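Local coordinates for parvulin 42 (Trypanosoma brucei brucei, PDB 6GMP), which probably catalyses the cis-trans isomerisation of peptide bonds preceding proline, through the parvulin-type rotamase domain represented by this chain, at residues V11-K16 and I41-A46; A46-H51 and K55-D60; D94-S99 and H116-V121. One frame throughout, in Å; residues are numbered along the deposited sequence.

Contact 1: V11-K16 and I41-A46; sequences VLVKHK and INLAQA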
ATOM      1  N   VAL A  11      -0.327  -0.587  -1.889  1.00 18.69           N
ATOM      2  CA  VAL A  11       0.868   0.179  -2.192  1.00 17.69           C
ATOM      3  C   VAL A  11       1.604   0.350  -0.875  1.00 18.78           C
ATOM      4  O   VAL A  11       0.985   0.698   0.140  1.00 19.20           O
ATOM      5  CB  VAL A  11       0.516   1.594  -2.690  1.00 17.75           C
ATOM      6  CG1 VAL A  11       1.769   2.463  -2.821  1.00 23.03           C
ATOM      7  CG2 VAL A  11      -0.201   1.540  -4.011  1.00 19.36           C
ATOM      8  N   LEU A  12       2.918   0.136  -0.893  1.00 18.43           N
ATOM      9  CA  LEU A  12       3.754   0.333   0.292  1.00 16.82           C
ATOM     10  C   LEU A  12       4.810   1.396   0.024  1.00 15.80           C
ATOM     11  O   LEU A  12       5.578   1.288  -0.924  1.00 18.67           O
ATOM     12  CB  LEU A  12       4.443  -0.971   0.704  1.00 18.38           C
ATOM     13  CG  LEU A  12       5.276  -0.896   1.982  1.00 19.04           C
ATOM     14  CD1 LEU A  12       4.423  -0.662   3.212  1.00 20.06           C
ATOM     15  CD2 LEU A  12       6.086  -2.171   2.165  1.00 22.24           C
ATOM     16  N   VAL A  13       4.825   2.412   0.877  1.00 16.68           N
ATOM     17  CA  VAL A  13       5.836   3.454   0.851  1.00 18.71           C
ATOM     18  C   VAL A  13       6.678   3.270   2.106  1.00 18.22           C
ATOM     19  O   VAL A  13       6.186   3.410   3.221  1.00 18.97           O
ATOM     20  CB  VAL A  13       5.184   4.854   0.815  1.00 18.74           C
ATOM     21  CG1 VAL A  13       6.237   5.945   0.834  1.00 21.27           C
ATOM     22  CG2 VAL A  13       4.309   4.991  -0.426  1.00 21.86           C
ATOM     23  N   LYS A  14       7.948   2.946   1.925  1.00 20.33           N
ATOM     24  CA  LYS A  14       8.833   2.663   3.042  1.00 20.19           C
ATOM     25  C   LYS A  14       9.444   3.945   3.566  1.00 20.75           C
ATOM     26  O   LYS A  14       9.316   5.018   2.970  1.00 19.39           O
ATOM     27  CB  LYS A  14       9.916   1.674   2.604  1.00 23.48           C
ATOM     28  CG  LYS A  14       9.368   0.304   2.299  1.00 23.48           C
ATOM     29  CD  LYS A  14      10.470  -0.696   2.003  1.00 24.83           C
ATOM     30  CE  LYS A  14       9.888  -2.058   1.709  1.00 30.79           C
ATOM     31  NZ  LYS A  14      10.916  -3.129   1.845  1.00 38.29           N
ATOM     32  N   HIS A  15      10.141   3.843   4.686  1.00 19.55           N
ATOM     33  CA  HIS A  15      10.948   4.939   5.184  1.00 19.48           C
ATOM     34  C   HIS A  15      12.181   4.350   5.869  1.00 20.29           C
ATOM     35  O   HIS A  15      12.260   3.119   6.054  1.00 19.48           O
ATOM     36  CB  HIS A  15      10.158   5.851   6.124  1.00 19.11           C
ATOM     37  CG  HIS A  15       9.520   5.139   7.273  1.00 19.80           C
ATOM     38  ND1 HIS A  15      10.237   4.697   8.360  1.00 20.41           N
ATOM     39  CD2 HIS A  15       8.229   4.813   7.508  1.00 20.92           C
ATOM     40  CE1 HIS A  15       9.412   4.132   9.225  1.00 21.43           C
ATOM     41  NE2 HIS A  15       8.191   4.182   8.727  1.00 21.79           N
ATOM     42  N   LYS A  16      13.117   5.215   6.249  1.00 19.52           N
ATOM     43  CA  LYS A  16      14.419   4.777   6.741  1.00 19.06           C
ATOM     44  C   LYS A  16      14.357   3.937   8.009  1.00 24.11           C
ATOM     45  O   LYS A  16      15.292   3.198   8.307  1.00 26.41           O
ATOM     46  CB  LYS A  16      15.306   5.994   7.005  1.00 24.24           C
ATOM     47  CG  LYS A  16      14.869   6.827   8.203  1.00 23.64           C
ATOM     48  CD  LYS A  16      15.677   8.110   8.357  1.00 28.07           C
ATOM     49  CE  LYS A  16      15.453   8.779   9.722  1.00 35.92           C
ATOM     50  NZ  LYS A  16      15.880   7.940  10.897  1.00 33.19           N
ATOM     51  N   ILE A  41       4.693   9.347   4.951  1.00 17.50           N
ATOM     52  CA  ILE A  41       3.299   9.692   5.177  1.00 17.10           C
ATOM     53  C   ILE A  41       2.839  10.729   4.177  1.00 19.34           C
ATOM     54  O   ILE A  41       1.764  10.597   3.593  1.00 19.07           O
ATOM     55  CB  ILE A  41       3.116  10.183   6.613  1.00 18.15           C
ATOM     56  CG1 ILE A  41       3.354   9.027   7.602  1.00 20.21           C
ATOM     57  CG2 ILE A  41       1.728  10.770   6.828  1.00 21.51           C
ATOM     58  CD1 ILE A  41       3.450   9.469   9.051  1.00 26.30           C
ATOM     59  N   ASN A  42       3.637  11.762   3.962  1.00 17.87           N
ATOM     60  CA  ASN A  42       3.248  12.799   3.026  1.00 17.56           C
ATOM     61  C   ASN A  42       3.170  12.277   1.608  1.00 17.19           C
ATOM     62  O   ASN A  42       2.277  12.657   0.858  1.00 18.64           O
ATOM     63  CB  ASN A  42       4.221  13.966   3.101  1.00 18.26           C
ATOM     64  CG  ASN A  42       4.018  14.793   4.336  1.00 20.25           C
ATOM     65  OD1 ASN A  42       2.887  14.964   4.810  1.00 24.90           O
ATOM     66  ND2 ASN A  42       5.098  15.350   4.851  1.00 20.08           N
ATOM     67  N   LEU A  43       4.077  11.392   1.244  1.00 17.47           N
ATOM     68  CA  LEU A  43       4.065  10.817  -0.088  0.62 19.01           C
ATOM     69  C   LEU A  43       2.828   9.948  -0.288  1.00 19.12           C
ATOM     70  O   LEU A  43       2.121  10.091  -1.292  1.00 18.09           O
ATOM     71  CB  LEU A  43       5.332  10.006  -0.336  0.62 18.57           C
ATOM     72  CG  LEU A  43       5.403   9.277  -1.676  0.62 20.12           C
ATOM     73  CD1 LEU A  43       5.194  10.250  -2.796  0.62 21.56           C
ATOM     74  CD2 LEU A  43       6.748   8.593  -1.819  0.62 23.35           C
ATOM     75  N   ALA A  44       2.541   9.053   0.656  1.00 17.31           N
ATOM     76  CA  ALA A  44       1.359   8.209   0.562  1.00 18.27           C
ATOM     77  C   ALA A  44       0.090   9.055   0.455  1.00 19.76           C
ATOM     78  O   ALA A  44      -0.831   8.749  -0.322  1.00 19.36           O
ATOM     79  CB  ALA A  44       1.291   7.288   1.763  1.00 18.46           C
ATOM     80  N   GLN A  45       0.025  10.130   1.225  1.00 17.86           N
ATOM     81  CA  GLN A  45      -1.119  11.029   1.160  1.00 18.77           C
ATOM     82  C   GLN A  45      -1.283  11.621  -0.237  1.00 20.42           C
ATOM     83  O   GLN A  45      -2.401  11.706  -0.755  1.00 20.99           O
ATOM     84  CB  GLN A  45      -0.969  12.142   2.196  1.00 19.49           C
ATOM     85  CG  GLN A  45      -2.061  13.204   2.157  1.00 23.08           C
ATOM     86  CD  GLN A  45      -3.452  12.627   2.328  1.00 28.09           C
ATOM     87  OE1 GLN A  45      -3.642  11.617   3.020  1.00 27.23           O
ATOM     88  NE2 GLN A  45      -4.437  13.271   1.709  1.00 27.99           N
ATOM     89  N   ALA A  46      -0.179  12.058  -0.839  1.00 19.39           N
ATOM     90  CA  ALA A  46      -0.250  12.671  -2.158  1.00 20.65           C
ATOM     91  C   ALA A  46      -0.643  11.676  -3.246  1.00 19.86           C
ATOM     92  O   ALA A  46      -1.446  12.017  -4.128  1.00 19.90           O
ATOM     93  CB  ALA A  46       1.067  13.329  -2.512  1.00 21.45           C
TER
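Val13, the last residue of strand 6-13, meets Leu43 and Ala44 on helix 37-49, and the strand leads up to it from Val11. Val11 leans on Phe62, Val65 and Val66 of helix 59-69, beside the helix that carries this contact. Its neighbour Leu12 faces the other side of the sheet, where it touches His116. At Val13 the alternation returns the side chain to the helical side, and the CA atoms of Val13 and Ala44 approach to 6.5 Å. Such a close approach suits alanine, whose single methyl needs little room between helix and sheet.

The two branches of Val13 divide the work. CG1 is anti to the backbone N (chi1 178°) and lies 3.8 Å from CD2 of Leu43, while CG2, beside the backbone N, is 4.4 Å from CB of Ala44. The branched valine therefore spans two successive helix residues, with the leucine branch crossing it at a slant. Leu43 is modelled in two conformers, so its methyl contact describes one of them, whereas the Ala44 contact does not depend on that choice. Here a helix of the parvulin domain lies against its antiparallel sheet, and dispersion and burial of apolar surface hold the pair together. Beneath the contacting side chains the helix keeps its own regular bonding, as in Gln45 N to Ile41 O at 3.0 Å and Ala46 N to Asn42 O, also at 3.0 Å.

Beyond Val13 the strand gives way to loop. Lys14 turns from the helix. His15 then starts back toward the helical side, and its side chain touches Ala40, one turn before Ala44.

Contact 2: A46-H51 and K55-D60; sequences AILAQH and KTWSLD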
ATOM      1  N   ALA A  46      -0.179  12.058  -0.839  1.00 19.39           N
ATOM      2  CA  ALA A  46      -0.250  12.671  -2.158  1.00 20.65           C
ATOM      3  C   ALA A  46      -0.643  11.676  -3.246  1.00 19.86           C
ATOM      4  O   ALA A  46      -1.446  12.017  -4.128  1.00 19.90           O
ATOM      5  CB  ALA A  46       1.067  13.329  -2.512  1.00 21.45           C
ATOM      6  N   ILE A  47      -0.092  10.457  -3.205  1.00 20.03           N
ATOM      7  CA  ILE A  47      -0.351   9.502  -4.274  0.59 22.59           C
ATOM      8  C   ILE A  47      -1.810   9.049  -4.215  1.00 19.90           C
ATOM      9  O   ILE A  47      -2.402   8.705  -5.253  1.00 20.67           O
ATOM     10  CB  ILE A  47       0.677   8.364  -4.326  0.59 28.97           C
ATOM     11  CG1 ILE A  47       0.632   7.544  -3.057  0.59 21.62           C
ATOM     12  CG2 ILE A  47       2.076   8.948  -4.588  0.59 26.16           C
ATOM     13  CD1 ILE A  47       1.599   6.361  -3.068  0.59 22.70           C
ATOM     14  N   LEU A  48      -2.389   9.073  -3.019  1.00 20.58           N
ATOM     15  CA  LEU A  48      -3.798   8.775  -2.854  1.00 21.61           C
ATOM     16  C   LEU A  48      -4.652   9.960  -3.307  1.00 20.36           C
ATOM     17  O   LEU A  48      -5.576   9.835  -4.130  1.00 21.72           O
ATOM     18  CB  LEU A  48      -4.088   8.502  -1.387  1.00 22.62           C
ATOM     19  CG  LEU A  48      -5.554   8.367  -0.978  1.00 23.77           C
ATOM     20  CD1 LEU A  48      -6.207   7.115  -1.595  1.00 25.00           C
ATOM     21  CD2 LEU A  48      -5.649   8.352   0.540  1.00 23.68           C
ATOM     22  N   ALA A  49      -4.362  11.124  -2.735  1.00 20.22           N
ATOM     23  CA  ALA A  49      -5.224  12.283  -2.879  1.00 21.56           C
ATOM     24  C   ALA A  49      -5.237  12.880  -4.288  1.00 22.62           C
ATOM     25  O   ALA A  49      -6.167  13.587  -4.648  1.00 24.16           O
ATOM     26  CB  ALA A  49      -4.852  13.337  -1.855  1.00 23.43           C
ATOM     27  N   GLN A  50      -4.226  12.579  -5.099  1.00 21.24           N
ATOM     28  CA  GLN A  50      -4.246  13.043  -6.483  1.00 22.46           C
ATOM     29  C   GLN A  50      -5.496  12.514  -7.211  1.00 23.14           C
ATOM     30  O   GLN A  50      -5.902  13.057  -8.227  1.00 25.19           O
ATOM     31  CB  GLN A  50      -2.967  12.632  -7.220  1.00 22.34           C
ATOM     32  CG  GLN A  50      -2.829  11.147  -7.352  1.00 21.43           C
ATOM     33  CD  GLN A  50      -1.586  10.695  -8.103  1.00 20.87           C
ATOM     34  OE1 GLN A  50      -1.089  11.357  -9.007  1.00 23.59           O
ATOM     35  NE2 GLN A  50      -1.107   9.508  -7.729  1.00 20.11           N
ATOM     36  N   HIS A  51      -6.087  11.446  -6.680  1.00 22.56           N
ATOM     37  CA  HIS A  51      -7.335  10.903  -7.221  1.00 24.25           C
ATOM     38  C   HIS A  51      -8.486  10.919  -6.202  1.00 25.26           C
ATOM     39  O   HIS A  51      -9.354  10.044  -6.220  1.00 26.44           O
ATOM     40  CB  HIS A  51      -7.102   9.475  -7.709  1.00 25.76           C
ATOM     41  CG  HIS A  51      -5.984   9.354  -8.695  1.00 25.86           C
ATOM     42  ND1 HIS A  51      -5.937  10.092  -9.856  1.00 27.98           N
ATOM     43  CD2 HIS A  51      -4.873   8.581  -8.693  1.00 26.95           C
ATOM     44  CE1 HIS A  51      -4.843   9.779 -10.529  1.00 29.24           C
ATOM     45  NE2 HIS A  51      -4.181   8.863  -9.846  1.00 27.52           N
ATOM     46  N   LYS A  55     -14.683   7.675  -5.670  1.00 28.91           N
ATOM     47  CA  LYS A  55     -15.455   7.053  -4.595  1.00 31.88           C
ATOM     48  C   LYS A  55     -14.905   5.642  -4.442  1.00 30.79           C
ATOM     49  O   LYS A  55     -14.597   5.183  -3.343  1.00 31.23           O
ATOM     50  CB  LYS A  55     -16.940   7.033  -4.955  1.00 35.62           C
ATOM     51  CG  LYS A  55     -17.811   6.268  -3.958  1.00 36.32           C
ATOM     52  CD  LYS A  55     -19.290   6.414  -4.251  1.00 45.28           C
ATOM     53  CE  LYS A  55     -20.121   5.600  -3.271  1.00 45.92           C
ATOM     54  NZ  LYS A  55     -21.581   5.892  -3.382  1.00 52.02           N
ATOM     55  N   THR A  56     -14.784   4.965  -5.574  1.00 26.07           N
ATOM     56  CA  THR A  56     -14.128   3.675  -5.648  1.00 25.39           C
ATOM     57  C   THR A  56     -13.151   3.754  -6.796  1.00 24.94           C
ATOM     58  O   THR A  56     -13.268   4.639  -7.658  1.00 26.36           O
ATOM     59  CB  THR A  56     -15.121   2.528  -5.902  1.00 25.85           C
ATOM     60  OG1 THR A  56     -15.905   2.814  -7.064  1.00 29.94           O
ATOM     61  CG2 THR A  56     -16.030   2.336  -4.693  1.00 29.74           C
ATOM     62  N   TRP A  57     -12.201   2.829  -6.811  1.00 25.83           N
ATOM     63  CA  TRP A  57     -11.219   2.743  -7.876  1.00 22.49           C
ATOM     64  C   TRP A  57     -11.385   1.419  -8.588  1.00 25.83           C
ATOM     65  O   TRP A  57     -11.737   0.410  -7.969  1.00 25.40           O
ATOM     66  CB  TRP A  57      -9.799   2.791  -7.338  1.00 24.09           C
ATOM     67  CG  TRP A  57      -9.362   4.004  -6.565  1.00 23.81           C
ATOM     68  CD1 TRP A  57     -10.106   4.794  -5.722  1.00 24.73           C
ATOM     69  CD2 TRP A  57      -8.048   4.538  -6.558  1.00 21.15           C
ATOM     70  NE1 TRP A  57      -9.309   5.785  -5.186  1.00 25.06           N
ATOM     71  CE2 TRP A  57      -8.039   5.647  -5.684  1.00 21.57           C
ATOM     72  CE3 TRP A  57      -6.860   4.163  -7.188  1.00 21.78           C
ATOM     73  CZ2 TRP A  57      -6.891   6.396  -5.447  1.00 22.78           C
ATOM     74  CZ3 TRP A  57      -5.726   4.904  -6.954  1.00 22.44           C
ATOM     75  CH2 TRP A  57      -5.748   6.012  -6.090  1.00 26.39           C
ATOM     76  N   SER A  58     -11.101   1.398  -9.881  1.00 24.13           N
ATOM     77  CA  SER A  58     -10.997   0.135 -10.583  1.00 24.44           C
ATOM     78  C   SER A  58      -9.667  -0.510 -10.211  1.00 23.68           C
ATOM     79  O   SER A  58      -8.766   0.148  -9.685  1.00 22.68           O
ATOM     80  CB  SER A  58     -11.044   0.352 -12.088  1.00 26.79           C
ATOM     81  OG  SER A  58      -9.869   1.022 -12.515  1.00 27.85           O
ATOM     82  N   LEU A  59      -9.533  -1.799 -10.497  1.00 26.29           N
ATOM     83  CA  LEU A  59      -8.269  -2.479 -10.249  1.00 25.64           C
ATOM     84  C   LEU A  59      -7.155  -1.824 -11.055  1.00 25.49           C
ATOM     85  O   LEU A  59      -6.091  -1.572 -10.519  1.00 22.23           O
ATOM     86  CB  LEU A  59      -8.366  -3.969 -10.577  1.00 28.07           C
ATOM     87  CG  LEU A  59      -7.064  -4.746 -10.364  1.00 29.45           C
ATOM     88  CD1 LEU A  59      -6.539  -4.609  -8.941  1.00 31.19           C
ATOM     89  CD2 LEU A  59      -7.279  -6.210 -10.692  1.00 37.49           C
ATOM     90  N   ASP A  60      -7.417  -1.528 -12.327  1.00 25.36           N
ATOM     91  CA  ASP A  60      -6.415  -0.900 -13.182  0.62 27.39           C
ATOM     92  C   ASP A  60      -5.955   0.428 -12.588  1.00 22.83           C
ATOM     93  O   ASP A  60      -4.764   0.735 -12.576  1.00 23.67           O
ATOM     94  CB  ASP A  60      -6.964  -0.689 -14.596  0.62 29.96           C
ATOM     95  CG  ASP A  60      -7.227  -1.998 -15.325  0.62 36.93           C
ATOM     96  OD1 ASP A  60      -6.583  -3.013 -14.989  0.62 37.19           O
ATOM     97  OD2 ASP A  60      -8.076  -2.013 -16.241  0.62 44.04           O
TER
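The connection between helix 37-49 and helix 59-69 folds back on itself here, with the six-membered end of the Trp57 indole lodged against Leu48 and His51. The edge of His51 points toward the face of the six-membered ring of Trp57 in an offset T-shaped (edge-to-face) pair, with planes at 87° and centroids 5.5 Å apart. CD2 of His51 leads, 3.8 Å from CH2 of Trp57, and the CB methylene of His51 adds a second touch, 3.8 Å from CZ2 of Trp57. Leu48 comes in at a slant, its CD1 4.0 Å from the same CZ2.

His51 (chi1 -55°) and Trp57 (chi1 -60°) each hold CG beside the backbone N, which brings the two rings together across the turn. A tryptophan suits such a connection, because one broad, largely apolar side chain can span the distance that the backbones leave, 9.1 Å between the CA atoms of His51 and Trp57.

Carbonyls near the end of the first helix also border the indole. Leu48 O lies at its edge, close to the ring plane, where the faintly positive C-H rim should be a tolerable neighbour; the same oxygen accepts His51 N. Gln50 folds back so that its NE2 reaches Ile47 O at 2.9 Å, in a slightly bent bond on a lone pair in the carbonyl plane, and its CG lies over one face of the His51 imidazole, toward the rim.

Directly after Trp57 in the chain the next helix begins. Ser58 is its N-cap: its OG caps a backbone N of the first turn, while OE1 of Glu61 bonds back to Ser58 N, as in a capping box. Arg54, in the intervening loop, makes a cation-pi contact with the indole.

Contact 3: D94-S99 and H116-V121; sequences DTVAFS and HLIYRV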
ATOM      1  N   ASP A  94      -4.867  -4.734   9.602  1.00 36.25           N
ATOM      2  CA  ASP A  94      -6.085  -5.517   9.613  1.00 34.42           C
ATOM      3  C   ASP A  94      -7.332  -4.663   9.817  1.00 34.78           C
ATOM      4  O   ASP A  94      -8.312  -4.830   9.096  1.00 35.77           O
ATOM      5  CB  ASP A  94      -5.995  -6.582  10.703  1.00 31.91           C
ATOM      6  CG  ASP A  94      -7.163  -7.527  10.681  1.00 40.75           C
ATOM      7  OD1 ASP A  94      -7.214  -8.371   9.767  1.00 39.02           O
ATOM      8  OD2 ASP A  94      -8.038  -7.412  11.563  1.00 45.00           O
ATOM      9  N   THR A  95      -7.299  -3.751  10.785  1.00 37.41           N
ATOM     10  CA  THR A  95      -8.489  -2.975  11.122  1.00 35.17           C
ATOM     11  C   THR A  95      -8.928  -2.091   9.953  1.00 37.47           C
ATOM     12  O   THR A  95     -10.116  -2.030   9.626  1.00 43.10           O
ATOM     13  CB  THR A  95      -8.295  -2.123  12.400  1.00 60.55           C
ATOM     14  OG1 THR A  95      -9.509  -1.425  12.699  1.00 60.99           O
ATOM     15  CG2 THR A  95      -7.169  -1.116  12.237  1.00 68.50           C
ATOM     16  N   VAL A  96      -7.965  -1.427   9.320  1.00 37.53           N
ATOM     17  CA  VAL A  96      -8.247  -0.551   8.184  1.00 35.82           C
ATOM     18  C   VAL A  96      -8.718  -1.373   6.998  1.00 30.94           C
ATOM     19  O   VAL A  96      -9.702  -1.008   6.349  1.00 35.50           O
ATOM     20  CB  VAL A  96      -7.001   0.280   7.793  1.00 31.11           C
ATOM     21  CG1 VAL A  96      -7.202   1.004   6.463  1.00 30.25           C
ATOM     22  CG2 VAL A  96      -6.675   1.284   8.888  1.00 37.71           C
ATOM     23  N   ALA A  97      -8.021  -2.470   6.721  1.00 28.98           N
ATOM     24  CA  ALA A  97      -8.335  -3.321   5.579  1.00 27.18           C
ATOM     25  C   ALA A  97      -9.771  -3.838   5.647  1.00 33.92           C
ATOM     26  O   ALA A  97     -10.498  -3.789   4.659  1.00 30.21           O
ATOM     27  CB  ALA A  97      -7.363  -4.481   5.497  1.00 30.14           C
ATOM     28  N   PHE A  98     -10.180  -4.317   6.814  1.00 35.59           N
ATOM     29  CA  PHE A  98     -11.506  -4.920   6.962  1.00 35.17           C
ATOM     30  C   PHE A  98     -12.616  -3.889   7.216  1.00 33.87           C
ATOM     31  O   PHE A  98     -13.774  -4.242   7.418  1.00 39.60           O
ATOM     32  CB  PHE A  98     -11.453  -6.052   7.996  1.00 33.26           C
ATOM     33  CG  PHE A  98     -10.773  -7.267   7.466  1.00 33.03           C
ATOM     34  CD1 PHE A  98     -11.502  -8.264   6.841  1.00 35.68           C
ATOM     35  CD2 PHE A  98      -9.393  -7.388   7.525  1.00 29.56           C
ATOM     36  CE1 PHE A  98     -10.861  -9.373   6.307  1.00 36.80           C
ATOM     37  CE2 PHE A  98      -8.759  -8.485   6.991  1.00 32.11           C
ATOM     38  CZ  PHE A  98      -9.491  -9.480   6.387  1.00 35.52           C
ATOM     39  N   SER A  99     -12.249  -2.611   7.139  1.00 35.62           N
ATOM     40  CA  SER A  99     -13.216  -1.521   7.179  1.00 36.75           C
ATOM     41  C   SER A  99     -13.595  -1.075   5.766  1.00 38.17           C
ATOM     42  O   SER A  99     -14.571  -0.350   5.582  1.00 35.19           O
ATOM     43  CB  SER A  99     -12.644  -0.325   7.942  1.00 48.28           C
ATOM     44  OG  SER A  99     -11.771   0.438   7.121  1.00 47.22           O
ATOM     45  N   HIS A 116       1.031   2.194   4.123  1.00 19.55           N
ATOM     46  CA  HIS A 116       0.236   1.480   3.124  1.00 18.41           C
ATOM     47  C   HIS A 116      -0.951   2.278   2.610  1.00 19.31           C
ATOM     48  O   HIS A 116      -1.566   3.032   3.358  1.00 21.08           O
ATOM     49  CB  HIS A 116      -0.363   0.201   3.718  1.00 18.51           C
ATOM     50  CG  HIS A 116       0.608  -0.684   4.430  1.00 20.17           C
ATOM     51  ND1 HIS A 116       0.930  -1.941   3.972  1.00 21.88           N
ATOM     52  CD2 HIS A 116       1.254  -0.539   5.610  1.00 21.86           C
ATOM     53  CE1 HIS A 116       1.767  -2.516   4.817  1.00 23.06           C
ATOM     54  NE2 HIS A 116       1.973  -1.689   5.826  1.00 22.98           N
ATOM     55  N   LEU A 117      -1.294   2.053   1.344  1.00 19.35           N
ATOM     56  CA  LEU A 117      -2.642   2.321   0.855  1.00 20.57           C
ATOM     57  C   LEU A 117      -3.197   0.951   0.551  1.00 19.93           C
ATOM     58  O   LEU A 117      -2.571   0.194  -0.178  1.00 19.25           O
ATOM     59  CB  LEU A 117      -2.618   3.149  -0.430  1.00 20.54           C
ATOM     60  CG  LEU A 117      -1.978   4.539  -0.344  1.00 21.42           C
ATOM     61  CD1 LEU A 117      -2.023   5.227  -1.711  1.00 23.41           C
ATOM     62  CD2 LEU A 117      -2.614   5.421   0.688  1.00 22.43           C
ATOM     63  N   ILE A 118      -4.357   0.633   1.118  1.00 21.46           N
ATOM     64  CA  ILE A 118      -4.967  -0.681   0.957  1.00 20.27           C
ATOM     65  C   ILE A 118      -6.198  -0.578   0.074  1.00 20.46           C
ATOM     66  O   ILE A 118      -7.014   0.314   0.251  1.00 21.58           O
ATOM     67  CB  ILE A 118      -5.350  -1.302   2.324  1.00 21.63           C
ATOM     68  CG1 ILE A 118      -4.118  -1.359   3.222  1.00 22.01           C
ATOM     69  CG2 ILE A 118      -5.912  -2.696   2.131  1.00 21.84           C
ATOM     70  CD1 ILE A 118      -4.406  -1.715   4.637  1.00 24.36           C
ATOM     71  N   TYR A 119      -6.311  -1.507  -0.872  1.00 20.28           N
ATOM     72  CA  TYR A 119      -7.417  -1.551  -1.813  1.00 21.82           C
ATOM     73  C   TYR A 119      -8.164  -2.872  -1.671  1.00 21.57           C
ATOM     74  O   TYR A 119      -7.559  -3.943  -1.687  1.00 21.95           O
ATOM     75  CB  TYR A 119      -6.878  -1.407  -3.237  1.00 18.64           C
ATOM     76  CG  TYR A 119      -7.900  -1.572  -4.333  1.00 20.75           C
ATOM     77  CD1 TYR A 119      -8.936  -0.662  -4.502  1.00 21.93           C
ATOM     78  CD2 TYR A 119      -7.803  -2.619  -5.242  1.00 22.41           C
ATOM     79  CE1 TYR A 119      -9.851  -0.803  -5.517  1.00 23.55           C
ATOM     80  CE2 TYR A 119      -8.713  -2.768  -6.263  1.00 23.70           C
ATOM     81  CZ  TYR A 119      -9.739  -1.853  -6.403  1.00 23.82           C
ATOM     82  OH  TYR A 119     -10.645  -2.002  -7.423  1.00 28.09           O
ATOM     83  N   ARG A 120      -9.478  -2.793  -1.539  1.00 23.24           N
ATOM     84  CA  ARG A 120     -10.303  -3.995  -1.537  1.00 23.19           C
ATOM     85  C   ARG A 120     -10.823  -4.267  -2.946  1.00 24.72           C
ATOM     86  O   ARG A 120     -11.577  -3.461  -3.519  1.00 27.48           O
ATOM     87  CB  ARG A 120     -11.475  -3.856  -0.568  1.00 26.21           C
ATOM     88  CG  ARG A 120     -12.315  -5.110  -0.511  1.00 27.65           C
ATOM     89  CD  ARG A 120     -13.425  -4.995   0.491  1.00 29.75           C
ATOM     90  NE  ARG A 120     -14.349  -6.111   0.359  1.00 32.88           N
ATOM     91  CZ  ARG A 120     -15.483  -6.228   1.036  1.00 35.66           C
ATOM     92  NH1 ARG A 120     -15.848  -5.298   1.912  1.00 38.11           N
ATOM     93  NH2 ARG A 120     -16.246  -7.286   0.834  1.00 40.70           N
ATOM     94  N   VAL A 121     -10.427  -5.406  -3.506  1.00 27.88           N
ATOM     95  CA  VAL A 121     -10.798  -5.769  -4.866  1.00 27.31           C
ATOM     96  C   VAL A 121     -12.305  -5.949  -4.951  1.00 36.24           C
ATOM     97  O   VAL A 121     -12.958  -5.411  -5.845  1.00 41.91           O
ATOM     98  CB  VAL A 121     -10.093  -7.063  -5.313  1.00 31.34           C
ATOM     99  CG1 VAL A 121     -10.480  -7.426  -6.734  1.00 32.76           C
ATOM    100  CG2 VAL A 121      -8.591  -6.891  -5.217  1.00 32.12           C
TER
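Val96 O, at the end of helix 91-97, is gripped twice by one residue: Ser99 OG donates to it at 2.6 Å and Ser99 N at 3.1 Å. The hydroxyl arrives tilted 21° from the carbonyl plane. A serine is apt here, being short enough to curl back onto a carbonyl that the ending helix no longer supplies with a helical partner.

Apolar side chains carry the contact with the strand. Ala97 CB is 4.1 Å from both CG2 and CD1 of Ile118, so the methyl sits against two ends of the isoleucine at once. Val96 adds its CG1, 4.3 Å from CD1 of Ile118. Ile118 holds CG1 beside the backbone N (chi1 -56°) and CG2 anti to it, which spreads its branches under both helix residues. Small Ala97 lets the helix come close, with 6.3 Å between the CA atoms of Ala97 and Ile118.

Val109 of the edge strand also touches Val96 and Ile118. Two residues before Ile118 on the strand, His116 ND1 is hydrogen-bonded to His10 ND1, consistent with the paired histidines of parvulin active sites. A short helix laid on the sheet face opposite the two longer helices is characteristic of the parvulin fold.

Along the chain the contacts follow in series, contact 1, then 2, then 3, with centres about 13 to 15 Å apart. Contacts 1 and 2 share helix 37-49 and the residue Ala46; CD1 of Ile47, in the conformer given, packs 3.9 Å from CG1 of Val11. Contacts 1 and 3 use neighbouring antiparallel strands, 6-13 and 114-120, joined by a probable hydrogen bond from Leu117 N to Val11 O, 2.9 Å. Contact 2 reaches strand 114-120 through a probable hydrogen bond, Trp57 O to Tyr119 OH at 2.7 Å. Helices thus pack on both faces of one central sheet, giving the compact single domain expected of a parvulin isomerase.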